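Local coordinates for protein Dye type peroxidase A (Streptomyces lividans 1326, PDB 6GZW) that probably uses a bound haem to reduce hydrogen peroxide while oxidising dyes and other substrates, as a member of the dye-decolourising peroxidase family, at residues 26-37 with 124-135; 83-91 with 355-363. One frame throughout, in Å; residues are numbered along the deposited sequence. Where two conformers were deposited one is given.

Contact 1 of 2, residues 26-37 with 124-135; sequences MQARGHLVAFDL and GDLWVQIGADDA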
ATOM      1  N   MET A  26       4.069  15.536  -0.052  0.50 14.53           N
ATOM      2  CA  MET A  26       4.078  14.090  -0.039  0.50 14.62           C
ATOM      3  C   MET A  26       2.699  13.498   0.196  0.50 13.63           C
ATOM      4  O   MET A  26       1.914  14.032   0.981  0.50 13.55           O
ATOM      5  CB  MET A  26       5.011  13.631   1.066  0.50 15.94           C
ATOM      6  CG  MET A  26       6.456  14.029   0.798  0.50 16.95           C
ATOM      7  SD  MET A  26       7.418  12.781  -0.092  0.50 18.33           S
ATOM      8  CE  MET A  26       6.709  12.729  -1.672  0.50 17.80           C
ATOM      9  N   GLN A  27       2.419  12.394  -0.494  1.00 13.06           N
ATOM     10  CA  GLN A  27       1.139  11.683  -0.357  1.00 12.01           C
ATOM     11  C   GLN A  27       1.370  10.285   0.202  1.00 11.66           C
ATOM     12  O   GLN A  27       2.429   9.684  -0.035  1.00 11.68           O
ATOM     13  CB  GLN A  27       0.498  11.573  -1.734  1.00 11.58           C
ATOM     14  CG  GLN A  27       0.071  12.917  -2.353  1.00 11.35           C
ATOM     15  CD  GLN A  27       0.244  12.926  -3.832  1.00 11.36           C
ATOM     16  OE1 GLN A  27       1.228  12.379  -4.357  1.00 11.64           O
ATOM     17  NE2 GLN A  27      -0.693  13.577  -4.541  1.00 11.29           N
ATOM     18  N   ALA A  28       0.360   9.757   0.888  1.00 10.45           N
ATOM     19  CA  ALA A  28       0.462   8.464   1.565  1.00 10.94           C
ATOM     20  C   ALA A  28       0.518   7.269   0.606  1.00 11.05           C
ATOM     21  O   ALA A  28       1.054   6.235   0.971  1.00 10.29           O
ATOM     22  CB  ALA A  28      -0.680   8.274   2.524  1.00 10.88           C
ATOM     23  N   ARG A  29      -0.036   7.411  -0.597  1.00 10.85           N
ATOM     24  CA  ARG A  29      -0.149   6.314  -1.538  1.00 11.17           C
ATOM     25  C   ARG A  29       0.313   6.762  -2.906  1.00 10.80           C
ATOM     26  O   ARG A  29      -0.070   7.834  -3.341  1.00 10.83           O
ATOM     27  CB  ARG A  29      -1.602   5.856  -1.595  1.00 11.78           C
ATOM     28  CG  ARG A  29      -1.870   4.690  -2.508  1.00 12.31           C
ATOM     29  CD  ARG A  29      -0.916   3.556  -2.250  1.00 13.88           C
ATOM     30  NE  ARG A  29      -1.501   2.298  -2.641  1.00 15.10           N
ATOM     31  CZ  ARG A  29      -0.872   1.144  -2.641  1.00 16.35           C
ATOM     32  NH1 ARG A  29       0.405   1.057  -2.272  1.00 15.98           N
ATOM     33  NH2 ARG A  29      -1.525   0.061  -3.007  1.00 15.88           N
ATOM     34  N   GLY A  30       1.160   5.953  -3.553  1.00 10.42           N
ATOM     35  CA  GLY A  30       1.677   6.202  -4.900  1.00 10.34           C
ATOM     36  C   GLY A  30       1.545   4.996  -5.820  1.00 10.48           C
ATOM     37  O   GLY A  30       1.658   3.845  -5.407  1.00  9.87           O
ATOM     38  N   HIS A  31       1.275   5.277  -7.093  1.00 10.23           N
ATOM     39  CA  HIS A  31       1.412   4.296  -8.152  1.00 10.25           C
ATOM     40  C   HIS A  31       2.192   4.971  -9.287  1.00  9.99           C
ATOM     41  O   HIS A  31       1.760   6.023  -9.777  1.00 10.21           O
ATOM     42  CB  HIS A  31       0.053   3.843  -8.683  1.00 10.19           C
ATOM     43  CG  HIS A  31      -0.877   3.269  -7.652  1.00 10.11           C
ATOM     44  ND1 HIS A  31      -0.678   2.046  -7.042  1.00  9.76           N
ATOM     45  CD2 HIS A  31      -2.033   3.757  -7.141  1.00 10.11           C
ATOM     46  CE1 HIS A  31      -1.683   1.807  -6.209  1.00  9.85           C
ATOM     47  NE2 HIS A  31      -2.534   2.818  -6.268  1.00 10.10           N
ATOM     48  N   LEU A  32       3.305   4.377  -9.682  1.00 10.41           N
ATOM     49  CA  LEU A  32       4.059   4.824 -10.855  1.00 10.82           C
ATOM     50  C   LEU A  32       3.808   3.807 -11.953  1.00 11.52           C
ATOM     51  O   LEU A  32       3.828   2.612 -11.684  1.00 12.00           O
ATOM     52  CB  LEU A  32       5.546   4.881 -10.580  1.00 11.40           C
ATOM     53  CG  LEU A  32       6.035   5.662  -9.353  1.00 12.16           C
ATOM     54  CD1 LEU A  32       7.555   5.756  -9.300  1.00 12.80           C
ATOM     55  CD2 LEU A  32       5.411   7.050  -9.284  1.00 12.32           C
ATOM     56  N   VAL A  33       3.565   4.256 -13.185  1.00 11.93           N
ATOM     57  CA  VAL A  33       3.308   3.324 -14.272  1.00 12.61           C
ATOM     58  C   VAL A  33       3.955   3.866 -15.544  1.00 13.12           C
ATOM     59  O   VAL A  33       3.988   5.076 -15.734  1.00 14.22           O
ATOM     60  CB  VAL A  33       1.791   3.066 -14.406  1.00 13.77           C
ATOM     61  CG1 VAL A  33       1.004   4.350 -14.515  1.00 15.35           C
ATOM     62  CG2 VAL A  33       1.466   2.091 -15.522  1.00 13.69           C
ATOM     63  N   ALA A  34       4.565   2.978 -16.328  1.00 12.59           N
ATOM     64  CA  ALA A  34       5.068   3.298 -17.641  1.00 12.61           C
ATOM     65  C   ALA A  34       4.259   2.545 -18.687  1.00 12.94           C
ATOM     66  O   ALA A  34       3.873   1.394 -18.465  1.00 13.15           O
ATOM     67  CB  ALA A  34       6.550   2.957 -17.735  1.00 12.73           C
ATOM     68  N   PHE A  35       4.011   3.200 -19.826  1.00 12.73           N
ATOM     69  CA  PHE A  35       3.302   2.617 -20.952  1.00 12.69           C
ATOM     70  C   PHE A  35       4.195   2.647 -22.193  1.00 13.27           C
ATOM     71  O   PHE A  35       4.965   3.612 -22.352  1.00 12.52           O
ATOM     72  CB  PHE A  35       2.030   3.415 -21.264  1.00 12.64           C
ATOM     73  CG  PHE A  35       0.989   3.375 -20.191  1.00 12.39           C
ATOM     74  CD1 PHE A  35       1.017   4.300 -19.157  1.00 12.17           C
ATOM     75  CD2 PHE A  35      -0.073   2.474 -20.229  1.00 12.29           C
ATOM     76  CE1 PHE A  35       0.062   4.320 -18.156  1.00 12.12           C
ATOM     77  CE2 PHE A  35      -1.046   2.488 -19.212  1.00 12.81           C
ATOM     78  CZ  PHE A  35      -0.968   3.410 -18.172  1.00 12.46           C
ATOM     79  N   ASP A  36       4.095   1.625 -23.035  1.00 13.77           N
ATOM     80  CA  ASP A  36       4.658   1.663 -24.390  1.00 14.14           C
ATOM     81  C   ASP A  36       3.572   1.768 -25.428  1.00 14.55           C
ATOM     82  O   ASP A  36       2.547   1.082 -25.362  1.00 15.19           O
ATOM     83  CB  ASP A  36       5.509   0.433 -24.688  1.00 14.22           C
ATOM     84  CG  ASP A  36       6.827   0.444 -23.934  1.00 14.13           C
ATOM     85  OD1 ASP A  36       7.357   1.532 -23.663  1.00 14.17           O
ATOM     86  OD2 ASP A  36       7.354  -0.653 -23.658  1.00 15.02           O
ATOM     87  N   LEU A  37       3.780   2.631 -26.403  1.00 14.47           N
ATOM     88  CA  LEU A  37       2.820   2.740 -27.501  1.00 15.01           C
ATOM     89  C   LEU A  37       2.690   1.422 -28.260  1.00 15.13           C
ATOM     90  O   LEU A  37       3.672   0.717 -28.488  1.00 16.97           O
ATOM     91  CB  LEU A  37       3.243   3.872 -28.449  1.00 15.06           C
ATOM     92  CG  LEU A  37       3.109   5.286 -27.886  1.00 15.08           C
ATOM     93  CD1 LEU A  37       3.826   6.248 -28.808  1.00 16.29           C
ATOM     94  CD2 LEU A  37       1.681   5.709 -27.743  1.00 16.44           C
ATOM     95  N   GLY A 124      10.548   3.372 -20.930  1.00 13.75           N
ATOM     96  CA  GLY A 124       9.169   3.392 -21.424  1.00 13.45           C
ATOM     97  C   GLY A 124       8.902   4.616 -22.250  1.00 13.99           C
ATOM     98  O   GLY A 124       9.549   5.643 -22.078  1.00 14.77           O
ATOM     99  N   ASP A 125       7.918   4.510 -23.150  1.00 14.13           N
ATOM    100  CA  ASP A 125       7.521   5.681 -23.941  1.00 14.05           C
ATOM    101  C   ASP A 125       6.876   6.772 -23.108  1.00 13.56           C
ATOM    102  O   ASP A 125       7.135   7.976 -23.353  1.00 14.64           O
ATOM    103  CB  ASP A 125       6.549   5.290 -25.063  1.00 14.59           C
ATOM    104  CG  ASP A 125       7.166   4.353 -26.131  1.00 14.98           C
ATOM    105  OD1 ASP A 125       8.414   4.387 -26.370  1.00 15.23           O
ATOM    106  OD2 ASP A 125       6.365   3.559 -26.721  1.00 14.90           O
ATOM    107  N   LEU A 126       6.027   6.375 -22.143  1.00 12.54           N
ATOM    108  CA  LEU A 126       5.201   7.304 -21.379  1.00 13.00           C
ATOM    109  C   LEU A 126       5.240   6.943 -19.907  1.00 13.43           C
ATOM    110  O   LEU A 126       5.246   5.754 -19.573  1.00 13.89           O
ATOM    111  CB  LEU A 126       3.750   7.248 -21.845  1.00 13.31           C
ATOM    112  CG  LEU A 126       3.480   7.766 -23.257  1.00 13.69           C
ATOM    113  CD1 LEU A 126       2.120   7.297 -23.724  1.00 14.10           C
ATOM    114  CD2 LEU A 126       3.598   9.288 -23.309  1.00 14.70           C
ATOM    115  N   TRP A 127       5.215   7.947 -19.046  1.00 12.91           N
ATOM    116  CA  TRP A 127       5.191   7.709 -17.591  1.00 12.15           C
ATOM    117  C   TRP A 127       4.042   8.464 -16.970  1.00 12.12           C
ATOM    118  O   TRP A 127       3.760   9.590 -17.349  1.00 11.94           O
ATOM    119  CB  TRP A 127       6.514   8.194 -17.023  1.00 12.11           C
ATOM    120  CG  TRP A 127       6.706   8.107 -15.535  1.00 11.99           C
ATOM    121  CD1 TRP A 127       6.967   6.979 -14.777  1.00 12.19           C
ATOM    122  CD2 TRP A 127       6.690   9.210 -14.625  1.00 12.43           C
ATOM    123  NE1 TRP A 127       7.135   7.340 -13.468  1.00 12.45           N
ATOM    124  CE2 TRP A 127       6.975   8.696 -13.340  1.00 12.16           C
ATOM    125  CE3 TRP A 127       6.499  10.597 -14.776  1.00 12.36           C
ATOM    126  CZ2 TRP A 127       7.057   9.524 -12.199  1.00 12.91           C
ATOM    127  CZ3 TRP A 127       6.559  11.423 -13.635  1.00 12.58           C
ATOM    128  CH2 TRP A 127       6.859  10.888 -12.370  1.00 12.09           C
ATOM    129  N   VAL A 128       3.346   7.828 -16.015  1.00 11.70           N
ATOM    130  CA  VAL A 128       2.352   8.519 -15.216  1.00 11.25           C
ATOM    131  C   VAL A 128       2.636   8.282 -13.747  1.00 12.16           C
ATOM    132  O   VAL A 128       2.911   7.132 -13.345  1.00 10.83           O
ATOM    133  CB  VAL A 128       0.912   8.028 -15.527  1.00 11.64           C
ATOM    134  CG1 VAL A 128      -0.096   8.914 -14.806  1.00 11.98           C
ATOM    135  CG2 VAL A 128       0.676   8.019 -17.025  1.00 11.78           C
ATOM    136  N   GLN A 129       2.566   9.363 -12.960  1.00 11.69           N
ATOM    137  CA  GLN A 129       2.675   9.293 -11.505  1.00 11.75           C
ATOM    138  C   GLN A 129       1.334   9.626 -10.888  1.00 11.34           C
ATOM    139  O   GLN A 129       0.770  10.702 -11.110  1.00 11.32           O
ATOM    140  CB  GLN A 129       3.733  10.281 -11.004  1.00 11.78           C
ATOM    141  CG  GLN A 129       3.853  10.394  -9.479  1.00 12.01           C
ATOM    142  CD  GLN A 129       4.805  11.496  -9.085  1.00 12.92           C
ATOM    143  OE1 GLN A 129       4.523  12.689  -9.307  1.00 12.87           O
ATOM    144  NE2 GLN A 129       5.935  11.121  -8.521  1.00 11.97           N
ATOM    145  N   ILE A 130       0.823   8.698 -10.078  1.00 10.62           N
ATOM    146  CA  ILE A 130      -0.417   8.906  -9.368  1.00 11.29           C
ATOM    147  C   ILE A 130      -0.127   8.870  -7.873  1.00 10.67           C
ATOM    148  O   ILE A 130       0.556   7.961  -7.404  1.00 10.96           O
ATOM    149  CB  ILE A 130      -1.423   7.810  -9.735  1.00 11.75           C
ATOM    150  CG1 ILE A 130      -1.780   8.003 -11.210  1.00 12.61           C
ATOM    151  CG2 ILE A 130      -2.670   7.879  -8.840  1.00 11.79           C
ATOM    152  CD1 ILE A 130      -2.426   6.828 -11.822  1.00 13.40           C
ATOM    153  N   GLY A 131      -0.644   9.849  -7.141  1.00  9.48           N
ATOM    154  CA  GLY A 131      -0.581   9.875  -5.693  1.00 10.11           C
ATOM    155  C   GLY A 131      -1.796  10.471  -5.029  1.00 10.32           C
ATOM    156  O   GLY A 131      -2.478  11.317  -5.613  1.00 10.64           O
ATOM    157  N   ALA A 132      -2.109   9.972  -3.836  1.00 10.22           N
ATOM    158  CA  ALA A 132      -3.192  10.474  -3.022  1.00  9.93           C
ATOM    159  C   ALA A 132      -3.028   9.992  -1.607  1.00 10.55           C
ATOM    160  O   ALA A 132      -2.235   9.076  -1.340  1.00 10.49           O
ATOM    161  CB  ALA A 132      -4.555  10.013  -3.584  1.00  9.85           C
ATOM    162  N   ASP A 133      -3.797  10.566  -0.707  1.00 10.43           N
ATOM    163  CA  ASP A 133      -3.771  10.130   0.693  1.00 10.58           C
ATOM    164  C   ASP A 133      -4.783   9.041   1.040  1.00 10.37           C
ATOM    165  O   ASP A 133      -4.802   8.592   2.188  1.00 11.05           O
ATOM    166  CB  ASP A 133      -3.961  11.357   1.581  1.00 10.94           C
ATOM    167  CG  ASP A 133      -2.723  12.238   1.628  1.00 11.22           C
ATOM    168  OD1 ASP A 133      -1.579  11.702   1.712  1.00 11.56           O
ATOM    169  OD2 ASP A 133      -2.886  13.471   1.618  1.00 11.31           O
ATOM    170  N   ASP A 134      -5.639   8.674   0.090  1.00  9.77           N
ATOM    171  CA  ASP A 134      -6.540   7.526   0.229  1.00 10.00           C
ATOM    172  C   ASP A 134      -6.225   6.482  -0.835  1.00  9.79           C
ATOM    173  O   ASP A 134      -6.082   6.794  -2.024  1.00  9.52           O
ATOM    174  CB  ASP A 134      -8.000   7.957   0.119  1.00 10.32           C
ATOM    175  CG  ASP A 134      -8.928   6.803   0.309  1.00 10.67           C
ATOM    176  OD1 ASP A 134      -9.076   6.425   1.475  1.00 11.20           O
ATOM    177  OD2 ASP A 134      -9.478   6.254  -0.687  1.00 10.84           O
ATOM    178  N   ALA A 135      -6.181   5.221  -0.425  1.00  9.61           N
ATOM    179  CA  ALA A 135      -5.778   4.141  -1.327  1.00  9.52           C
ATOM    180  C   ALA A 135      -6.850   3.820  -2.373  1.00  9.28           C
ATOM    181  O   ALA A 135      -6.514   3.367  -3.455  1.00  9.48           O
ATOM    182  CB  ALA A 135      -5.381   2.872  -0.547  1.00 10.60           C
TER
HETATM  183  O   HOH W   1      -0.717  14.988   1.196  1.00 19.72           O
HETATM  184  O   HOH W   2       0.467  12.382   3.177  1.00 21.76           O
HETATM  185  O   HOH W   3      -3.982   2.281  -3.888  1.00 10.89           O
HETATM  186  O   HOH W   4       6.304   1.230 -28.242  1.00 23.79           O
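With CG anti to the carbonyl carbon in both Asp-36 (chi1 -72°) and Asp-125 (chi1 -65°), each carboxylate is turned toward the other backbone where strand 29-37 ends and strand 126-132 begins, and takes an N-H from it. Asp-36 OD1 accepts Asp-125 N at 3.1 Å, nearly along its C-O axis, and Asp-125 OD2 accepts Leu-37 N at 2.8 Å through its anti lone pair. The like charges are probably offset by salt bridges from Arg-156 to Asp-36 and from Arg-95 to Asp-125, which Ser-91 also bonds. Two residues, Asp-125 and Leu-126, sit opposite the single Phe-35, which makes this a classic beta bulge. Regular antiparallel pairing follows as far as Arg-29 and Ala-132. Val-33 CG1 lies 3.8 Å from Val-128 CB, and Phe-35 CE1 approaches Val-128 CG2 obliquely at 3.9 Å. On the other face, Leu-32 CD2 rests on Gln-129 CG at 3.7 Å, and Gln-129 N lies over the centre of the Trp-127 ring, whose buried NE1 has no partner. At the far end Asp-133 OD1 receives Ala-28 N at 2.9 Å, and one water joins Arg-29 NE, His-31 NE2 and Ala-135 O. In this ferredoxin-like sheet strand 153-162 flanks strand 29-37 and strand 83-89 flanks strand 126-132; helix 135-149 packs on Arg-29, His-31 and Phe-35.

Contact 2 of 2, residues 83-91 with 355-363; sequences TVTFGFGHS and SGLFAVPGG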
ATOM      1  N   THR A  83      -3.102  13.618  -7.150  1.00 11.17           N
ATOM      2  CA  THR A  83      -2.422  14.221  -8.283  1.00 10.98           C
ATOM      3  C   THR A  83      -2.083  13.176  -9.310  1.00 11.47           C
ATOM      4  O   THR A  83      -1.832  12.011  -8.991  1.00 11.47           O
ATOM      5  CB  THR A  83      -1.131  15.010  -7.936  1.00 11.76           C
ATOM      6  OG1 THR A  83      -0.127  14.118  -7.401  1.00 11.26           O
ATOM      7  CG2 THR A  83      -1.419  16.080  -6.917  1.00 11.73           C
ATOM      8  N   VAL A  84      -2.102  13.602 -10.564  1.00 11.25           N
ATOM      9  CA  VAL A  84      -1.695  12.811 -11.717  1.00 10.91           C
ATOM     10  C   VAL A  84      -0.730  13.665 -12.543  1.00 11.22           C
ATOM     11  O   VAL A  84      -1.048  14.810 -12.862  1.00 12.26           O
ATOM     12  CB  VAL A  84      -2.901  12.401 -12.597  1.00 11.38           C
ATOM     13  CG1 VAL A  84      -2.459  11.370 -13.630  1.00 12.04           C
ATOM     14  CG2 VAL A  84      -4.009  11.841 -11.732  1.00 11.59           C
ATOM     15  N   THR A  85       0.415  13.090 -12.877  1.00 11.29           N
ATOM     16  CA  THR A  85       1.496  13.758 -13.600  1.00 10.58           C
ATOM     17  C   THR A  85       1.969  12.897 -14.756  1.00 11.20           C
ATOM     18  O   THR A  85       2.087  11.673 -14.610  1.00 10.92           O
ATOM     19  CB  THR A  85       2.711  13.898 -12.660  1.00 10.49           C
ATOM     20  OG1 THR A  85       2.269  14.353 -11.383  1.00 10.92           O
ATOM     21  CG2 THR A  85       3.729  14.813 -13.246  1.00 10.86           C
ATOM     22  N   PHE A  86       2.276  13.526 -15.891  1.00 11.51           N
ATOM     23  CA  PHE A  86       2.587  12.827 -17.126  1.00 12.01           C
ATOM     24  C   PHE A  86       3.967  13.177 -17.676  1.00 12.73           C
ATOM     25  O   PHE A  86       4.315  14.378 -17.737  1.00 13.02           O
ATOM     26  CB  PHE A  86       1.547  13.197 -18.196  1.00 12.01           C
ATOM     27  CG  PHE A  86       0.105  12.938 -17.785  1.00 12.39           C
ATOM     28  CD1 PHE A  86      -0.439  11.644 -17.851  1.00 12.62           C
ATOM     29  CD2 PHE A  86      -0.697  13.963 -17.276  1.00 12.39           C
ATOM     30  CE1 PHE A  86      -1.727  11.397 -17.465  1.00 12.78           C
ATOM     31  CE2 PHE A  86      -2.010  13.714 -16.872  1.00 12.50           C
ATOM     32  CZ  PHE A  86      -2.524  12.418 -16.968  1.00 13.06           C
ATOM     33  N   GLY A  87       4.700  12.173 -18.176  1.00 13.18           N
ATOM     34  CA  GLY A  87       5.986  12.404 -18.846  1.00 13.50           C
ATOM     35  C   GLY A  87       6.196  11.552 -20.084  1.00 14.22           C
ATOM     36  O   GLY A  87       5.472  10.577 -20.312  1.00 14.19           O
ATOM     37  N   PHE A  88       7.198  11.941 -20.877  1.00 13.60           N
ATOM     38  CA  PHE A  88       7.591  11.274 -22.108  1.00 13.97           C
ATOM     39  C   PHE A  88       9.042  10.800 -22.012  1.00 13.96           C
ATOM     40  O   PHE A  88       9.924  11.579 -21.592  1.00 13.89           O
ATOM     41  CB  PHE A  88       7.465  12.235 -23.312  1.00 14.45           C
ATOM     42  CG  PHE A  88       6.110  12.825 -23.469  1.00 14.10           C
ATOM     43  CD1 PHE A  88       5.720  13.922 -22.712  1.00 14.78           C
ATOM     44  CD2 PHE A  88       5.187  12.253 -24.331  1.00 14.44           C
ATOM     45  CE1 PHE A  88       4.449  14.458 -22.816  1.00 15.11           C
ATOM     46  CE2 PHE A  88       3.922  12.777 -24.442  1.00 14.94           C
ATOM     47  CZ  PHE A  88       3.543  13.877 -23.692  1.00 14.76           C
ATOM     48  N   GLY A  89       9.309   9.567 -22.422  1.00 13.15           N
ATOM     49  CA  GLY A  89      10.650   8.996 -22.383  1.00 15.01           C
ATOM     50  C   GLY A  89      11.352   9.236 -23.714  1.00 15.36           C
ATOM     51  O   GLY A  89      10.704   9.602 -24.707  1.00 15.20           O
ATOM     52  N   HIS A  90      12.659   8.988 -23.709  1.00 17.14           N
ATOM     53  CA  HIS A  90      13.497   9.059 -24.908  1.00 18.45           C
ATOM     54  C   HIS A  90      12.896   8.285 -26.080  1.00 18.90           C
ATOM     55  O   HIS A  90      12.818   8.822 -27.205  1.00 18.02           O
ATOM     56  CB  HIS A  90      14.904   8.554 -24.569  1.00 19.26           C
ATOM     57  CG  HIS A  90      15.892   8.661 -25.685  1.00 20.07           C
ATOM     58  ND1 HIS A  90      16.004   7.707 -26.672  1.00 20.37           N
ATOM     59  CD2 HIS A  90      16.872   9.567 -25.918  1.00 21.14           C
ATOM     60  CE1 HIS A  90      16.987   8.045 -27.492  1.00 22.32           C
ATOM     61  NE2 HIS A  90      17.533   9.166 -27.052  1.00 21.89           N
ATOM     62  N   SER A  91      12.414   7.065 -25.816  1.00 17.94           N
ATOM     63  CA  SER A  91      11.891   6.186 -26.861  1.00 17.75           C
ATOM     64  C   SER A  91      10.637   6.721 -27.542  1.00 17.64           C
ATOM     65  O   SER A  91      10.382   6.406 -28.690  1.00 18.68           O
ATOM     66  CB  SER A  91      11.635   4.788 -26.293  1.00 16.93           C
ATOM     67  OG  SER A  91      10.750   4.864 -25.194  1.00 16.83           O
ATOM     68  N   SER A 355      15.107   2.071 -13.500  1.00 12.25           N
ATOM     69  CA  SER A 355      15.386   3.473 -13.758  1.00 12.51           C
ATOM     70  C   SER A 355      14.469   4.013 -14.838  1.00 12.41           C
ATOM     71  O   SER A 355      14.064   3.288 -15.707  1.00 12.43           O
ATOM     72  CB  SER A 355      16.810   3.625 -14.253  1.00 13.15           C
ATOM     73  OG  SER A 355      17.112   4.994 -14.478  1.00 13.53           O
ATOM     74  N   GLY A 356      14.187   5.300 -14.794  1.00 12.56           N
ATOM     75  CA  GLY A 356      13.435   5.954 -15.888  1.00 12.84           C
ATOM     76  C   GLY A 356      13.812   7.423 -15.874  1.00 13.31           C
ATOM     77  O   GLY A 356      14.070   7.982 -14.821  1.00 12.99           O
ATOM     78  N   LEU A 357      13.900   8.010 -17.060  1.00 13.26           N
ATOM     79  CA  LEU A 357      14.150   9.429 -17.243  1.00 14.17           C
ATOM     80  C   LEU A 357      13.061   9.972 -18.154  1.00 13.60           C
ATOM     81  O   LEU A 357      12.944   9.503 -19.294  1.00 14.87           O
ATOM     82  CB  LEU A 357      15.535   9.663 -17.864  1.00 14.98           C
ATOM     83  CG  LEU A 357      15.853  11.020 -18.473  1.00 14.57           C
ATOM     84  CD1 LEU A 357      15.706  12.132 -17.463  1.00 14.72           C
ATOM     85  CD2 LEU A 357      17.252  11.004 -19.076  1.00 15.14           C
ATOM     86  N   PHE A 358      12.213  10.881 -17.646  1.00 12.88           N
ATOM     87  CA  PHE A 358      11.074  11.384 -18.430  1.00 13.02           C
ATOM     88  C   PHE A 358      11.009  12.909 -18.481  1.00 13.61           C
ATOM     89  O   PHE A 358      11.381  13.590 -17.512  1.00 13.01           O
ATOM     90  CB  PHE A 358       9.760  10.784 -17.919  1.00 13.15           C
ATOM     91  CG  PHE A 358       9.791   9.279 -17.778  1.00 13.36           C
ATOM     92  CD1 PHE A 358       9.671   8.442 -18.883  1.00 13.65           C
ATOM     93  CD2 PHE A 358       9.969   8.697 -16.529  1.00 13.67           C
ATOM     94  CE1 PHE A 358       9.709   7.068 -18.741  1.00 14.24           C
ATOM     95  CE2 PHE A 358      10.007   7.312 -16.384  1.00 13.99           C
ATOM     96  CZ  PHE A 358       9.874   6.486 -17.485  1.00 13.97           C
ATOM     97  N   ALA A 359      10.550  13.419 -19.632  1.00 13.26           N
ATOM     98  CA  ALA A 359      10.303  14.838 -19.834  1.00 13.85           C
ATOM     99  C   ALA A 359       8.869  15.154 -19.448  1.00 13.12           C
ATOM    100  O   ALA A 359       7.925  14.715 -20.132  1.00 15.22           O
ATOM    101  CB  ALA A 359      10.535  15.213 -21.289  1.00 14.26           C
ATOM    102  N   VAL A 360       8.692  15.940 -18.404  1.00 12.73           N
ATOM    103  CA  VAL A 360       7.386  16.226 -17.839  1.00 13.03           C
ATOM    104  C   VAL A 360       7.088  17.690 -18.187  1.00 14.14           C
ATOM    105  O   VAL A 360       7.641  18.605 -17.561  1.00 14.81           O
ATOM    106  CB  VAL A 360       7.410  15.959 -16.323  1.00 13.30           C
ATOM    107  CG1 VAL A 360       6.172  16.459 -15.615  1.00 13.23           C
ATOM    108  CG2 VAL A 360       7.598  14.458 -16.053  1.00 13.28           C
ATOM    109  N   PRO A 361       6.251  17.927 -19.213  1.00 13.96           N
ATOM    110  CA  PRO A 361       6.027  19.320 -19.638  1.00 14.84           C
ATOM    111  C   PRO A 361       5.263  20.167 -18.640  1.00 14.10           C
ATOM    112  O   PRO A 361       4.884  19.713 -17.550  1.00 15.15           O
ATOM    113  CB  PRO A 361       5.232  19.145 -20.927  1.00 14.86           C
ATOM    114  CG  PRO A 361       4.446  17.898 -20.664  1.00 14.46           C
ATOM    115  CD  PRO A 361       5.449  17.001 -20.025  1.00 14.50           C
ATOM    116  N   GLY A 362       5.069  21.438 -18.974  1.00 14.71           N
ATOM    117  CA  GLY A 362       4.266  22.327 -18.139  1.00 14.32           C
ATOM    118  C   GLY A 362       2.840  21.863 -17.903  1.00 15.22           C
ATOM    119  O   GLY A 362       2.353  20.954 -18.578  1.00 14.92           O
ATOM    120  N   GLY A 363       2.164  22.492 -16.957  1.00 15.61           N
ATOM    121  CA  GLY A 363       0.794  22.105 -16.648  1.00 17.04           C
ATOM    122  C   GLY A 363      -0.144  22.498 -17.766  1.00 17.82           C
ATOM    123  O   GLY A 363       0.163  23.374 -18.588  1.00 18.16           O
TER
HETATM  124  O   HOH W   5      14.045   8.224 -21.337  1.00 18.82           O
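Phe-88 and Ala-359 form the hydrogen-bonded pair at which strands 83-89 and 355-360 meet, their axes inclined at 116°. Ala-359 N reaches Phe-88 O at 2.8 Å in a nearly straight bond, whereas Phe-88 N approaches Ala-359 O from well above the carbonyl plane, consistent with the wide angle between the strands. The Phe-88 side chain turns its CG anti to the carbonyl carbon (chi1 -56°), which brings the ring edge to the second segment: CD1 is 3.5 Å from Ala-359 O, and CE1 meets Pro-361 CD at 3.9 Å in the ring plane. Beyond the pair, Phe-92 adds an edge-to-face contact and Leu-50 of helix 43-61 packs on the same side chain. The edge of Phe-358 meets Phe-88 C and Gly-89 N in the ring plane, CD1 lying 3.7 Å from Gly-89 N. In Val-360, CG1 is anti to the backbone N (chi1 170°) and CG2 anti to the carbonyl carbon, which sets CG1 toward Thr-85 and CG2 against Gly-87 CA. Both methyls touch Phe-86 O, CG1 at 3.5 Å, and the Val-360 and Thr-85 side chains cross at about a right angle. A side chain on Gly-87 would run into Phe-358 CB and Val-360 CG2. Were Phe-88 cut back to alanine, Pro-361 CD would probably lose its aromatic neighbour and a gap would open beside Leu-50 and Phe-92. A water carries the join onward from Leu-357 O to His-90 N. The chemistry is thus a short backbone pairing flanked by apolar groups, so the junction between the two Dyp-type halves probably relies on shape fit as well as on its two hydrogen bonds.

From the N terminus, strand 29-37 comes first, then helix 43-61, strand 83-89 and helix 90-95, before strand 126-132 returns to pair with strand 29-37 and contact 1 closes a loop of 86 residues. Contact 2 closes far later: strand 83-89, inside that first loop, waits 263 residues for 355-363 near the C terminus. The segments therefore alternate, and the contacts cross. Contact 1 stays within the N-terminal Dyp-type half, whereas contact 2 joins that half to the C-terminal one. Backbone pairing sets the order 29-37, 126-132, 83-89, 350-360, and Trp-127 of contact 1 stacks on Phe-358 of contact 2 across strand 83-89.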